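Local coordinates for Bak protein (PDB 5VMN), which is a viral member of the Bcl-2 family that inhibits apoptosis by exclusively sequestering Bim, at residues A13-E18 with T92-Q97; G69-L74 with S108-S113; I73-S78 with R100-D105. All coordinates share one frame; numbering follows the deposited sequence.

Interaction 1: residues A13-E18 with T92-Q97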
ATOM      1  N   ALA A  13      -6.150   7.453   5.283  1.00 33.86           N
ATOM      2  CA  ALA A  13      -7.532   6.992   5.342  1.00 33.26           C
ATOM      3  C   ALA A  13      -7.615   5.501   5.072  1.00 31.59           C
ATOM      4  O   ALA A  13      -8.384   4.788   5.720  1.00 30.88           O
ATOM      5  CB  ALA A  13      -8.403   7.753   4.333  1.00 34.19           C
ATOM      6  N   LEU A  14      -6.824   5.013   4.122  1.00 31.15           N
ATOM      7  CA  LEU A  14      -6.828   3.594   3.802  1.00 29.81           C
ATOM      8  C   LEU A  14      -6.517   2.763   5.030  1.00 28.72           C
ATOM      9  O   LEU A  14      -7.204   1.779   5.316  1.00 27.90           O
ATOM     10  CB  LEU A  14      -5.811   3.308   2.707  1.00 29.90           C
ATOM     11  CG  LEU A  14      -5.662   1.839   2.246  1.00 28.82           C
ATOM     12  CD1 LEU A  14      -6.804   1.391   1.429  1.00 29.51           C
ATOM     13  CD2 LEU A  14      -4.392   1.675   1.439  1.00 37.06           C
ATOM     14  N   LEU A  15      -5.441   3.097   5.725  1.00 28.96           N
ATOM     15  CA  LEU A  15      -5.007   2.251   6.831  1.00 28.17           C
ATOM     16  C   LEU A  15      -5.850   2.438   8.087  1.00 28.64           C
ATOM     17  O   LEU A  15      -5.868   1.552   8.954  1.00 32.20           O
ATOM     18  CB  LEU A  15      -3.527   2.523   7.127  1.00 29.43           C
ATOM     19  CG  LEU A  15      -2.630   2.223   5.915  1.00 32.84           C
ATOM     20  CD1 LEU A  15      -1.182   2.475   6.237  1.00 46.86           C
ATOM     21  CD2 LEU A  15      -2.782   0.803   5.391  1.00 41.60           C
ATOM     22  N   ARG A  16      -6.548   3.549   8.211  1.00 29.32           N
ATOM     23  CA  ARG A  16      -7.440   3.748   9.345  1.00 31.43           C
ATOM     24  C   ARG A  16      -8.791   3.097   9.094  1.00 40.35           C
ATOM     25  O   ARG A  16      -9.499   2.782  10.051  1.00 43.43           O
ATOM     26  CB  ARG A  16      -7.589   5.235   9.649  1.00 36.27           C
ATOM     27  CG  ARG A  16      -6.336   5.821  10.309  1.00 43.78           C
ATOM     28  CD  ARG A  16      -6.371   7.344  10.539  1.00 53.15           C
ATOM     29  NE  ARG A  16      -5.281   7.747  11.437  1.00 53.68           N
ATOM     30  CZ  ARG A  16      -4.006   7.902  11.075  1.00 67.41           C
ATOM     31  NH1 ARG A  16      -3.095   8.255  11.980  1.00 62.27           N
ATOM     32  NH2 ARG A  16      -3.627   7.692   9.818  1.00 75.29           N
ATOM     33  N   GLY A  17      -9.144   2.869   7.830  1.00 38.57           N
ATOM     34  CA  GLY A  17     -10.301   2.057   7.495  1.00 37.19           C
ATOM     35  C   GLY A  17     -11.617   2.651   7.942  1.00 50.54           C
ATOM     36  O   GLY A  17     -12.587   1.916   8.155  1.00 51.19           O
ATOM     37  N   GLU A  18     -11.675   3.964   8.102  1.00 42.20           N
ATOM     38  CA  GLU A  18     -12.915   4.582   8.541  1.00 49.60           C
ATOM     39  C   GLU A  18     -13.497   5.373   7.381  1.00 49.46           C
ATOM     40  O   GLU A  18     -13.973   4.770   6.411  1.00 56.78           O
ATOM     41  CB  GLU A  18     -12.672   5.426   9.793  1.00 58.31           C
ATOM     42  CG  GLU A  18     -12.385   4.537  10.999  1.00 64.95           C
ATOM     43  CD  GLU A  18     -11.874   5.289  12.212  1.00 74.74           C
ATOM     44  OE1 GLU A  18     -11.946   6.536  12.228  1.00 84.35           O
ATOM     45  OE2 GLU A  18     -11.394   4.623  13.155  1.00 81.31           O
ATOM     46  N   THR A  92       2.161   7.379  11.757  1.00 34.97           N
ATOM     47  CA  THR A  92       2.544   8.401  10.793  1.00 34.26           C
ATOM     48  C   THR A  92       3.727   7.950   9.955  1.00 36.10           C
ATOM     49  O   THR A  92       3.749   8.144   8.739  1.00 35.45           O
ATOM     50  CB  THR A  92       2.882   9.694  11.528  1.00 45.02           C
ATOM     51  OG1 THR A  92       1.705  10.159  12.186  1.00 47.44           O
ATOM     52  CG2 THR A  92       3.389  10.747  10.552  1.00 55.75           C
ATOM     53  N   GLN A  93       4.734   7.364  10.596  1.00 34.83           N
ATOM     54  CA  GLN A  93       5.904   6.907   9.860  1.00 38.14           C
ATOM     55  C   GLN A  93       5.539   5.823   8.856  1.00 30.96           C
ATOM     56  O   GLN A  93       6.078   5.800   7.745  1.00 34.97           O
ATOM     57  CB  GLN A  93       6.980   6.424  10.841  1.00 41.52           C
ATOM     58  CG  GLN A  93       7.562   7.568  11.663  1.00 44.97           C
ATOM     59  CD  GLN A  93       8.229   7.112  12.966  1.00 61.42           C
ATOM     60  OE1 GLN A  93       8.578   5.943  13.131  1.00 54.65           O
ATOM     61  NE2 GLN A  93       8.390   8.045  13.898  1.00 60.64           N
ATOM     62  N   ILE A  94       4.628   4.909   9.215  1.00 31.49           N
ATOM     63  CA  ILE A  94       4.200   3.886   8.263  1.00 29.92           C
ATOM     64  C   ILE A  94       3.589   4.539   7.032  1.00 27.04           C
ATOM     65  O   ILE A  94       3.908   4.187   5.887  1.00 26.45           O
ATOM     66  CB  ILE A  94       3.213   2.910   8.929  1.00 27.11           C
ATOM     67  CG1 ILE A  94       3.940   2.004   9.912  1.00 29.00           C
ATOM     68  CG2 ILE A  94       2.526   2.035   7.903  1.00 25.83           C
ATOM     69  CD1 ILE A  94       3.033   1.368  10.928  1.00 29.26           C
ATOM     70  N   THR A  95       2.686   5.496   7.251  1.00 29.35           N
ATOM     71  CA  THR A  95       2.040   6.164   6.122  1.00 32.07           C
ATOM     72  C   THR A  95       3.054   6.938   5.290  1.00 29.89           C
ATOM     73  O   THR A  95       3.010   6.908   4.057  1.00 31.87           O
ATOM     74  CB  THR A  95       0.939   7.100   6.616  1.00 42.36           C
ATOM     75  OG1 THR A  95       1.515   8.152   7.388  1.00 59.80           O
ATOM     76  CG2 THR A  95      -0.032   6.357   7.468  1.00 38.17           C
ATOM     77  N   GLU A  96       3.993   7.622   5.951  1.00 33.14           N
ATOM     78  CA  GLU A  96       5.018   8.354   5.215  1.00 33.30           C
ATOM     79  C   GLU A  96       5.924   7.411   4.450  1.00 34.42           C
ATOM     80  O   GLU A  96       6.340   7.729   3.331  1.00 39.11           O
ATOM     81  CB  GLU A  96       5.854   9.219   6.168  1.00 38.34           C
ATOM     82  CG  GLU A  96       5.058  10.257   6.918  1.00 44.77           C
ATOM     83  CD  GLU A  96       5.888  11.015   7.951  1.00 56.42           C
ATOM     84  OE1 GLU A  96       5.621  12.217   8.106  1.00 58.53           O
ATOM     85  OE2 GLU A  96       6.791  10.423   8.599  1.00 56.24           O
ATOM     86  N   GLN A  97       6.249   6.249   5.042  1.00 32.68           N
ATOM     87  CA  GLN A  97       7.061   5.259   4.347  1.00 32.47           C
ATOM     88  C   GLN A  97       6.343   4.776   3.085  1.00 33.66           C
ATOM     89  O   GLN A  97       6.954   4.641   2.015  1.00 30.12           O
ATOM     90  CB  GLN A  97       7.368   4.078   5.291  1.00 34.81           C
ATOM     91  CG  GLN A  97       8.342   4.384   6.458  1.00 41.17           C
ATOM     92  CD  GLN A  97       8.450   3.254   7.538  1.00 36.64           C
ATOM     93  OE1 GLN A  97       7.941   2.155   7.369  1.00 34.31           O
ATOM     94  NE2 GLN A  97       9.080   3.571   8.657  1.00 42.76           N
TER
HETATM   95  O   HOH W   1      -1.312   8.531   9.245  1.00 54.49           O
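Thr95, which faces Leu15 and Arg16 across the contact, sends its hydroxyl OG1 back along its own helix to Thr92 O at 2.6 Å. That carbonyl oxygen is gripped twice, since Glu96 N also donates to it in the ordinary helical way, at 2.8 Å. The helices concerned belong to the all-helical bundle of the Bcl-2 fold: the short helix 11-16 near the N-terminus is laid beside helix 88-103. With chi1 of Thr95 at 65°, OG1 turns toward the Thr92 carbonyl and approaches it 27° out of the carbonyl plane, while CG2 is left to point at helix 11-16. There it meets CD1 of Leu15 at 4.2 Å. The same leucine methyl touches CG2 of Ile94 at 4.1 Å, the two side chains crossing at a slant, so one branch of Leu15 rests on two neighbouring methyl groups. Phe82 of helix 68-84 packs on Leu15, Arg16 and Thr95 alike, adding a third helix, and Leu15 O accepts a hydrogen bond from Gln79 NE2 there. At the more exposed margin Arg16 reaches across with a nearly extended CB-to-NE chain, and its NH1 forms a salt bridge with Glu88, at the start of helix 88-103. A water sits at the edge of the guanidinium, in its plane. It accepts from Arg16 NH2 at a short 2.5 Å, a length that is doubtful, and gives only a weak bond to Thr95 OG1, at 3.4 Å.

Interaction 2: residues G69-L74 with S108-S113. With EDO (1,2-ethanediol), chain K.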
ATOM      1  N   GLY A  69      -1.113  -7.293  -7.829  1.00 25.41           N
ATOM      2  CA  GLY A  69      -1.115  -8.187  -6.688  1.00 24.58           C
ATOM      3  C   GLY A  69       0.022  -7.892  -5.721  1.00 23.02           C
ATOM      4  O   GLY A  69      -0.165  -7.875  -4.498  1.00 22.78           O
ATOM      5  N   ARG A  70       1.210  -7.643  -6.250  1.00 22.76           N
ATOM      6  CA  ARG A  70       2.327  -7.270  -5.385  1.00 21.27           C
ATOM      7  C   ARG A  70       2.049  -5.964  -4.654  1.00 21.10           C
ATOM      8  O   ARG A  70       2.401  -5.819  -3.474  1.00 20.84           O
ATOM      9  CB  ARG A  70       3.600  -7.154  -6.208  1.00 22.42           C
ATOM     10  CG  ARG A  70       4.081  -8.460  -6.754  1.00 25.84           C
ATOM     11  CD  ARG A  70       5.440  -8.299  -7.350  1.00 27.34           C
ATOM     12  NE  ARG A  70       5.883  -9.481  -8.066  1.00 28.15           N
ATOM     13  CZ  ARG A  70       7.097  -9.611  -8.588  1.00 30.97           C
ATOM     14  NH1 ARG A  70       7.988  -8.645  -8.444  1.00 31.62           N
ATOM     15  NH2 ARG A  70       7.412 -10.697  -9.272  1.00 32.68           N
ATOM     16  N   ILE A  71       1.411  -5.001  -5.325  1.00 21.58           N
ATOM     17  CA  ILE A  71       1.071  -3.755  -4.657  1.00 18.86           C
ATOM     18  C   ILE A  71       0.093  -4.024  -3.514  1.00 21.41           C
ATOM     19  O   ILE A  71       0.227  -3.464  -2.419  1.00 20.57           O
ATOM     20  CB  ILE A  71       0.512  -2.745  -5.681  1.00 21.57           C
ATOM     21  CG1 ILE A  71       1.683  -2.218  -6.508  1.00 25.10           C
ATOM     22  CG2 ILE A  71      -0.244  -1.635  -4.990  1.00 23.76           C
ATOM     23  CD1 ILE A  71       1.297  -1.321  -7.675  1.00 31.58           C
ATOM     24  N   LEU A  72      -0.896  -4.897  -3.745  1.00 21.61           N
ATOM     25  CA  LEU A  72      -1.874  -5.162  -2.707  1.00 19.35           C
ATOM     26  C   LEU A  72      -1.249  -5.943  -1.550  1.00 18.76           C
ATOM     27  O   LEU A  72      -1.654  -5.754  -0.398  1.00 22.40           O
ATOM     28  CB  LEU A  72      -3.079  -5.898  -3.297  1.00 21.54           C
ATOM     29  CG  LEU A  72      -3.939  -5.041  -4.232  1.00 25.27           C
ATOM     30  CD1 LEU A  72      -4.915  -5.938  -5.012  1.00 23.69           C
ATOM     31  CD2 LEU A  72      -4.707  -4.003  -3.459  1.00 24.83           C
ATOM     32  N   ILE A  73      -0.256  -6.783  -1.831  1.00 19.62           N
ATOM     33  CA  ILE A  73       0.484  -7.450  -0.748  1.00 19.77           C
ATOM     34  C   ILE A  73       1.220  -6.411   0.080  1.00 20.28           C
ATOM     35  O   ILE A  73       1.168  -6.428   1.310  1.00 19.30           O
ATOM     36  CB  ILE A  73       1.426  -8.512  -1.312  1.00 20.93           C
ATOM     37  CG1 ILE A  73       0.631  -9.717  -1.834  1.00 23.63           C
ATOM     38  CG2 ILE A  73       2.447  -8.951  -0.262  1.00 21.72           C
ATOM     39  CD1 ILE A  73       1.471 -10.672  -2.646  1.00 28.21           C
ATOM     40  N   LEU A  74       1.869  -5.435  -0.573  1.00 20.40           N
ATOM     41  CA  LEU A  74       2.564  -4.395   0.186  1.00 20.88           C
ATOM     42  C   LEU A  74       1.591  -3.615   1.059  1.00 21.00           C
ATOM     43  O   LEU A  74       1.871  -3.323   2.238  1.00 20.61           O
ATOM     44  CB  LEU A  74       3.301  -3.460  -0.778  1.00 20.86           C
ATOM     45  CG  LEU A  74       3.918  -2.239  -0.103  1.00 21.57           C
ATOM     46  CD1 LEU A  74       5.027  -2.666   0.846  1.00 24.83           C
ATOM     47  CD2 LEU A  74       4.425  -1.241  -1.155  1.00 25.76           C
ATOM     48  N   SER A 108       5.677   5.162  -9.629  1.00 34.95           N
ATOM     49  CA  SER A 108       4.669   6.097 -10.111  1.00 32.76           C
ATOM     50  C   SER A 108       4.403   5.897 -11.603  1.00 35.71           C
ATOM     51  O   SER A 108       3.252   5.885 -12.048  1.00 34.91           O
ATOM     52  CB  SER A 108       5.150   7.526  -9.839  1.00 39.72           C
ATOM     53  OG  SER A 108       4.160   8.462 -10.181  1.00 54.63           O
ATOM     54  N   ASN A 109       5.472   5.772 -12.388  1.00 37.79           N
ATOM     55  CA  ASN A 109       5.346   5.554 -13.824  1.00 36.06           C
ATOM     56  C   ASN A 109       4.663   4.226 -14.127  1.00 34.48           C
ATOM     57  O   ASN A 109       3.899   4.121 -15.097  1.00 36.50           O
ATOM     58  CB  ASN A 109       6.725   5.588 -14.486  1.00 40.54           C
ATOM     59  CG  ASN A 109       7.309   6.983 -14.561  1.00 51.56           C
ATOM     60  OD1 ASN A 109       6.624   7.975 -14.304  1.00 52.01           O
ATOM     61  ND2 ASN A 109       8.584   7.065 -14.933  1.00 51.51           N
ATOM     62  N   TRP A 110       4.947   3.193 -13.329  1.00 32.73           N
ATOM     63  CA  TRP A 110       4.314   1.897 -13.548  1.00 31.08           C
ATOM     64  C   TRP A 110       2.811   2.003 -13.307  1.00 31.11           C
ATOM     65  O   TRP A 110       2.003   1.529 -14.116  1.00 32.19           O
ATOM     66  CB  TRP A 110       4.961   0.812 -12.646  1.00 33.78           C
ATOM     67  CG  TRP A 110       4.396  -0.563 -12.949  1.00 31.11           C
ATOM     68  CD1 TRP A 110       4.900  -1.497 -13.814  1.00 30.74           C
ATOM     69  CD2 TRP A 110       3.187  -1.109 -12.437  1.00 27.43           C
ATOM     70  NE1 TRP A 110       4.077  -2.593 -13.863  1.00 30.69           N
ATOM     71  CE2 TRP A 110       3.013  -2.373 -13.034  1.00 27.80           C
ATOM     72  CE3 TRP A 110       2.219  -0.645 -11.548  1.00 26.80           C
ATOM     73  CZ2 TRP A 110       1.914  -3.161 -12.779  1.00 28.71           C
ATOM     74  CZ3 TRP A 110       1.146  -1.444 -11.284  1.00 25.92           C
ATOM     75  CH2 TRP A 110       1.003  -2.688 -11.896  1.00 25.41           C
ATOM     76  N   ILE A 111       2.413   2.642 -12.208  1.00 30.02           N
ATOM     77  CA  ILE A 111       0.994   2.781 -11.919  1.00 29.50           C
ATOM     78  C   ILE A 111       0.300   3.511 -13.058  1.00 30.90           C
ATOM     79  O   ILE A 111      -0.780   3.113 -13.511  1.00 31.06           O
ATOM     80  CB  ILE A 111       0.797   3.496 -10.571  1.00 27.12           C
ATOM     81  CG1 ILE A 111       1.211   2.552  -9.418  1.00 29.75           C
ATOM     82  CG2 ILE A 111      -0.640   3.943 -10.402  1.00 31.66           C
ATOM     83  CD1 ILE A 111       1.252   3.243  -8.063  1.00 36.08           C
ATOM     84  N   ALA A 112       0.912   4.586 -13.543  1.00 32.95           N
ATOM     85  CA  ALA A 112       0.273   5.377 -14.597  1.00 35.06           C
ATOM     86  C   ALA A 112       0.210   4.633 -15.923  1.00 39.54           C
ATOM     87  O   ALA A 112      -0.671   4.912 -16.745  1.00 43.92           O
ATOM     88  CB  ALA A 112       1.022   6.690 -14.769  1.00 35.96           C
ATOM     89  N   SER A 113       1.139   3.720 -16.174  1.00 34.07           N
ATOM     90  CA  SER A 113       1.139   2.989 -17.435  1.00 40.72           C
ATOM     91  C   SER A 113       0.396   1.667 -17.336  1.00 36.55           C
ATOM     92  O   SER A 113       0.290   0.959 -18.335  1.00 36.60           O
ATOM     93  CB  SER A 113       2.586   2.744 -17.905  1.00 39.26           C
ATOM     94  OG  SER A 113       3.223   1.791 -17.095  1.00 50.48           O
TER
HETATM   95  C1  EDO K 210      -2.002  -8.226 -12.043  1.00 56.49           C
HETATM   96  O1  EDO K 210      -1.602  -8.443 -10.658  1.00 47.70           O
HETATM   97  C2  EDO K 210      -1.987  -6.764 -12.514  1.00 50.73           C
HETATM   98  O2  EDO K 210      -0.686  -6.174 -12.807  1.00 39.41           O
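Ile71 and Trp110 make the tight part of this contact: CD1 of the isoleucine approaches the six-membered part of the indole at a slant, 3.6 Å from CZ3 and 4.0 Å from CE3. The sequence is consistent with a joining of two Bcl-2 signature regions, Ile71 coming straight after the Asn-Trp-Gly-Arg signature of BH1 (Asn67 to Arg70) and Trp110 beginning the BH2 region that runs on to Trp117. Ile71 holds CD1 at the end of an extended branch (chi2 174°), and the same methyl reaches CG1 of Ile111, 4.2 Å away. On this buried side Phe102 and Trp117 each touch both isoleucines. Trp110 has CG anti to its backbone N (chi1 -175°), which swings the indole toward helix 68-84, where Trp68 meets it edge-to-face. Beyond the benzo edge the packing becomes loose. A 1,2-ethanediol, probably from the crystallisation liquor, lies there with O2 near the ring plane and 4.0 Å from CH2 of Trp110. The diol is also hydrogen-bonded to Trp68 N, and Gly69 N donates to its O1 at 3.1 Å, with an N-H...O angle of 157°.

Interaction 3: residues I73-S78 with R100-D105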
ATOM      1  N   ILE A  73      -0.256  -6.783  -1.831  1.00 19.62           N
ATOM      2  CA  ILE A  73       0.484  -7.450  -0.748  1.00 19.77           C
ATOM      3  C   ILE A  73       1.220  -6.411   0.080  1.00 20.28           C
ATOM      4  O   ILE A  73       1.168  -6.428   1.310  1.00 19.30           O
ATOM      5  CB  ILE A  73       1.426  -8.512  -1.312  1.00 20.93           C
ATOM      6  CG1 ILE A  73       0.631  -9.717  -1.834  1.00 23.63           C
ATOM      7  CG2 ILE A  73       2.447  -8.951  -0.262  1.00 21.72           C
ATOM      8  CD1 ILE A  73       1.471 -10.672  -2.646  1.00 28.21           C
ATOM      9  N   LEU A  74       1.869  -5.435  -0.573  1.00 20.40           N
ATOM     10  CA  LEU A  74       2.564  -4.395   0.186  1.00 20.88           C
ATOM     11  C   LEU A  74       1.591  -3.615   1.059  1.00 21.00           C
ATOM     12  O   LEU A  74       1.871  -3.323   2.238  1.00 20.61           O
ATOM     13  CB  LEU A  74       3.301  -3.460  -0.778  1.00 20.86           C
ATOM     14  CG  LEU A  74       3.918  -2.239  -0.103  1.00 21.57           C
ATOM     15  CD1 LEU A  74       5.027  -2.666   0.846  1.00 24.83           C
ATOM     16  CD2 LEU A  74       4.425  -1.241  -1.155  1.00 25.76           C
ATOM     17  N   LEU A  75       0.437  -3.248   0.505  1.00 19.16           N
ATOM     18  CA  LEU A  75      -0.535  -2.539   1.311  1.00 19.57           C
ATOM     19  C   LEU A  75      -1.006  -3.400   2.480  1.00 18.10           C
ATOM     20  O   LEU A  75      -1.198  -2.894   3.590  1.00 20.54           O
ATOM     21  CB  LEU A  75      -1.716  -2.101   0.434  1.00 18.72           C
ATOM     22  CG  LEU A  75      -1.392  -1.109  -0.675  1.00 20.62           C
ATOM     23  CD1 LEU A  75      -2.663  -0.828  -1.472  1.00 23.06           C
ATOM     24  CD2 LEU A  75      -0.863   0.166  -0.109  1.00 22.55           C
ATOM     25  N   GLY A  76      -1.254  -4.685   2.240  1.00 18.38           N
ATOM     26  CA  GLY A  76      -1.767  -5.531   3.297  1.00 19.36           C
ATOM     27  C   GLY A  76      -0.772  -5.690   4.427  1.00 22.43           C
ATOM     28  O   GLY A  76      -1.153  -5.769   5.592  1.00 20.29           O
ATOM     29  N   ILE A  77       0.509  -5.797   4.085  1.00 18.45           N
ATOM     30  CA  ILE A  77       1.567  -5.820   5.106  1.00 20.11           C
ATOM     31  C   ILE A  77       1.585  -4.499   5.864  1.00 22.33           C
ATOM     32  O   ILE A  77       1.670  -4.462   7.099  1.00 21.68           O
ATOM     33  CB  ILE A  77       2.927  -6.112   4.452  1.00 20.75           C
ATOM     34  CG1 ILE A  77       2.972  -7.537   3.927  1.00 23.77           C
ATOM     35  CG2 ILE A  77       4.085  -5.938   5.469  1.00 22.90           C
ATOM     36  CD1 ILE A  77       4.070  -7.748   2.963  1.00 32.32           C
ATOM     37  N   SER A  78       1.519  -3.389   5.138  1.00 21.23           N
ATOM     38  CA  SER A  78       1.487  -2.097   5.804  1.00 21.22           C
ATOM     39  C   SER A  78       0.311  -2.001   6.771  1.00 21.84           C
ATOM     40  O   SER A  78       0.435  -1.424   7.858  1.00 22.41           O
ATOM     41  CB  SER A  78       1.420  -0.964   4.774  1.00 24.88           C
ATOM     42  OG  SER A  78       2.530  -1.047   3.895  1.00 26.08           O
ATOM     43  N   ARG A 100       6.403   7.473   0.401  1.00 35.58           N
ATOM     44  CA  ARG A 100       7.727   7.567  -0.192  1.00 37.47           C
ATOM     45  C   ARG A 100       7.928   6.476  -1.236  1.00 34.45           C
ATOM     46  O   ARG A 100       8.505   6.726  -2.306  1.00 37.33           O
ATOM     47  CB  ARG A 100       8.796   7.491   0.917  1.00 45.95           C
ATOM     48  CG  ARG A 100      10.064   8.300   0.715  1.00 65.95           C
ATOM     49  CD  ARG A 100      10.736   8.644   2.064  1.00 57.77           C
ATOM     50  NE  ARG A 100      10.797   7.468   2.935  1.00 73.92           N
ATOM     51  CZ  ARG A 100      10.416   7.419   4.217  1.00 72.57           C
ATOM     52  NH1 ARG A 100       9.942   8.489   4.849  1.00 73.20           N
ATOM     53  NH2 ARG A 100      10.519   6.272   4.876  1.00 69.55           N
ATOM     54  N   PHE A 101       7.452   5.260  -0.953  1.00 30.30           N
ATOM     55  CA  PHE A 101       7.600   4.183  -1.922  1.00 28.09           C
ATOM     56  C   PHE A 101       6.884   4.528  -3.220  1.00 31.75           C
ATOM     57  O   PHE A 101       7.438   4.358  -4.312  1.00 30.62           O
ATOM     58  CB  PHE A 101       7.053   2.864  -1.369  1.00 27.32           C
ATOM     59  CG  PHE A 101       7.007   1.763  -2.397  1.00 26.59           C
ATOM     60  CD1 PHE A 101       8.176   1.144  -2.798  1.00 27.66           C
ATOM     61  CD2 PHE A 101       5.819   1.402  -3.004  1.00 27.18           C
ATOM     62  CE1 PHE A 101       8.165   0.158  -3.750  1.00 29.28           C
ATOM     63  CE2 PHE A 101       5.793   0.399  -3.958  1.00 27.00           C
ATOM     64  CZ  PHE A 101       6.975  -0.221  -4.336  1.00 24.77           C
ATOM     65  N   PHE A 102       5.636   4.985  -3.120  1.00 31.02           N
ATOM     66  CA  PHE A 102       4.833   5.175  -4.325  1.00 30.65           C
ATOM     67  C   PHE A 102       5.240   6.425  -5.090  1.00 37.05           C
ATOM     68  O   PHE A 102       4.932   6.544  -6.280  1.00 37.06           O
ATOM     69  CB  PHE A 102       3.340   5.219  -3.974  1.00 28.00           C
ATOM     70  CG  PHE A 102       2.764   3.861  -3.678  1.00 26.42           C
ATOM     71  CD1 PHE A 102       2.573   2.939  -4.695  1.00 26.38           C
ATOM     72  CD2 PHE A 102       2.459   3.492  -2.392  1.00 28.30           C
ATOM     73  CE1 PHE A 102       2.085   1.686  -4.432  1.00 29.60           C
ATOM     74  CE2 PHE A 102       1.939   2.246  -2.125  1.00 27.91           C
ATOM     75  CZ  PHE A 102       1.779   1.321  -3.143  1.00 29.05           C
ATOM     76  N   ARG A 103       5.955   7.345  -4.455  1.00 34.44           N
ATOM     77  CA  ARG A 103       6.432   8.531  -5.166  1.00 35.83           C
ATOM     78  C   ARG A 103       7.721   8.288  -5.941  1.00 35.98           C
ATOM     79  O   ARG A 103       8.134   9.152  -6.717  1.00 37.28           O
ATOM     80  CB  ARG A 103       6.636   9.680  -4.185  1.00 43.04           C
ATOM     81  CG  ARG A 103       5.329  10.220  -3.610  1.00 54.92           C
ATOM     82  CD  ARG A 103       5.531  11.566  -2.916  1.00 62.59           C
ATOM     83  NE  ARG A 103       6.673  11.551  -1.994  1.00 74.53           N
ATOM     84  CZ  ARG A 103       6.591  11.499  -0.663  1.00 61.85           C
ATOM     85  NH1 ARG A 103       5.411  11.461  -0.046  1.00 70.02           N
ATOM     86  NH2 ARG A 103       7.701  11.480   0.058  1.00 60.22           N
ATOM     87  N   GLN A 104       8.373   7.152  -5.758  1.00 36.12           N
ATOM     88  CA  GLN A 104       9.527   6.833  -6.582  1.00 35.80           C
ATOM     89  C   GLN A 104       9.129   6.798  -8.048  1.00 37.23           C
ATOM     90  O   GLN A 104       8.065   6.279  -8.410  1.00 36.08           O
ATOM     91  CB  GLN A 104      10.112   5.484  -6.183  1.00 36.12           C
ATOM     92  CG  GLN A 104      10.685   5.448  -4.773  1.00 32.77           C
ATOM     93  CD  GLN A 104      11.279   4.087  -4.419  1.00 34.51           C
ATOM     94  OE1 GLN A 104      12.471   3.963  -4.166  1.00 37.99           O
ATOM     95  NE2 GLN A 104      10.441   3.072  -4.387  1.00 33.06           N
ATOM     96  N   ASP A 105      10.005   7.342  -8.897  1.00 39.88           N
ATOM     97  CA  ASP A 105       9.644   7.563 -10.295  1.00 45.64           C
ATOM     98  C   ASP A 105       9.213   6.260 -10.975  1.00 42.73           C
ATOM     99  O   ASP A 105       8.221   6.232 -11.716  1.00 41.67           O
ATOM    100  CB  ASP A 105      10.821   8.203 -11.034  1.00 54.65           C
ATOM    101  CG  ASP A 105      10.954   9.705 -10.753  1.00 56.12           C
ATOM    102  OD1 ASP A 105      10.040  10.291 -10.132  1.00 56.43           O
ATOM    103  OD2 ASP A 105      11.979  10.304 -11.160  1.00 60.95           O
TER
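Leu74 and Phe101 extend toward each other from opposite directions, and both have CG anti to the backbone N (chi1 173° and 172°), the torsion that carries each group out into the gap between helices 68-84 and 88-103. CD2 of Leu74 settles against the CD2–CE2 bond of Phe101, at 3.5 Å from CD2 of the ring. Phe102 uses the other common torsion, CG anti to the carbonyl carbon. Phe101 turns its CD2 edge to one face of the Phe102 ring, CD2 standing 3.8 Å above that plane, over its centre, with the two ring planes steeply inclined. The far end of the Phe102 ring is wedged between two leucines, with CZ 4.2 Å from CD2 of Leu74 and CE2 4.0 Å from CD2 of Leu75, which crosses it at a slant. Trp117, edge-to-face, and Phe11, nearly parallel, add to the aromatic cluster round Phe102. Two backbone carbonyls beside the contact each take two donors. Leu74 O takes Ser78 OG at 2.9 Å from one face of its carbonyl plane and Ser78 N from the other. Phe101 O, near the end of its helix, accepts N of Gln104, the N-cap of the next helix, and also Gln104 NE2, the latter at 3.3 Å, in the carbonyl plane and on a lone pair; NE2 has a further partner in Asn58 OD1. A hydrophobic helix, 68-84, paired with the next helix and wrapped by helices 22-37 and 53-60, is the central feature of the Bcl-2 fold.

In the fold
The three contacts run through the bundle along helix 88-103 and the helix after it. Interaction 3 lies nearest the centre of the chain; interactions 1 and 2 sit on opposite sides of that centre, about 17 Å apart between their centres. Interaction 2, about 8 Å from interaction 3 between centres, shares Ile73 and Leu74 with it and touches it through Ile111 on Phe102. Interaction 1, about 11 Å from interaction 3 between centres, also uses helix 88-103 and meets it through Leu14 on Leu75. Along the chain the segments of interaction 1 interleave with those of 2 and of 3, which both start from helix 68-84, so one continuous core ties distant sequence regions together.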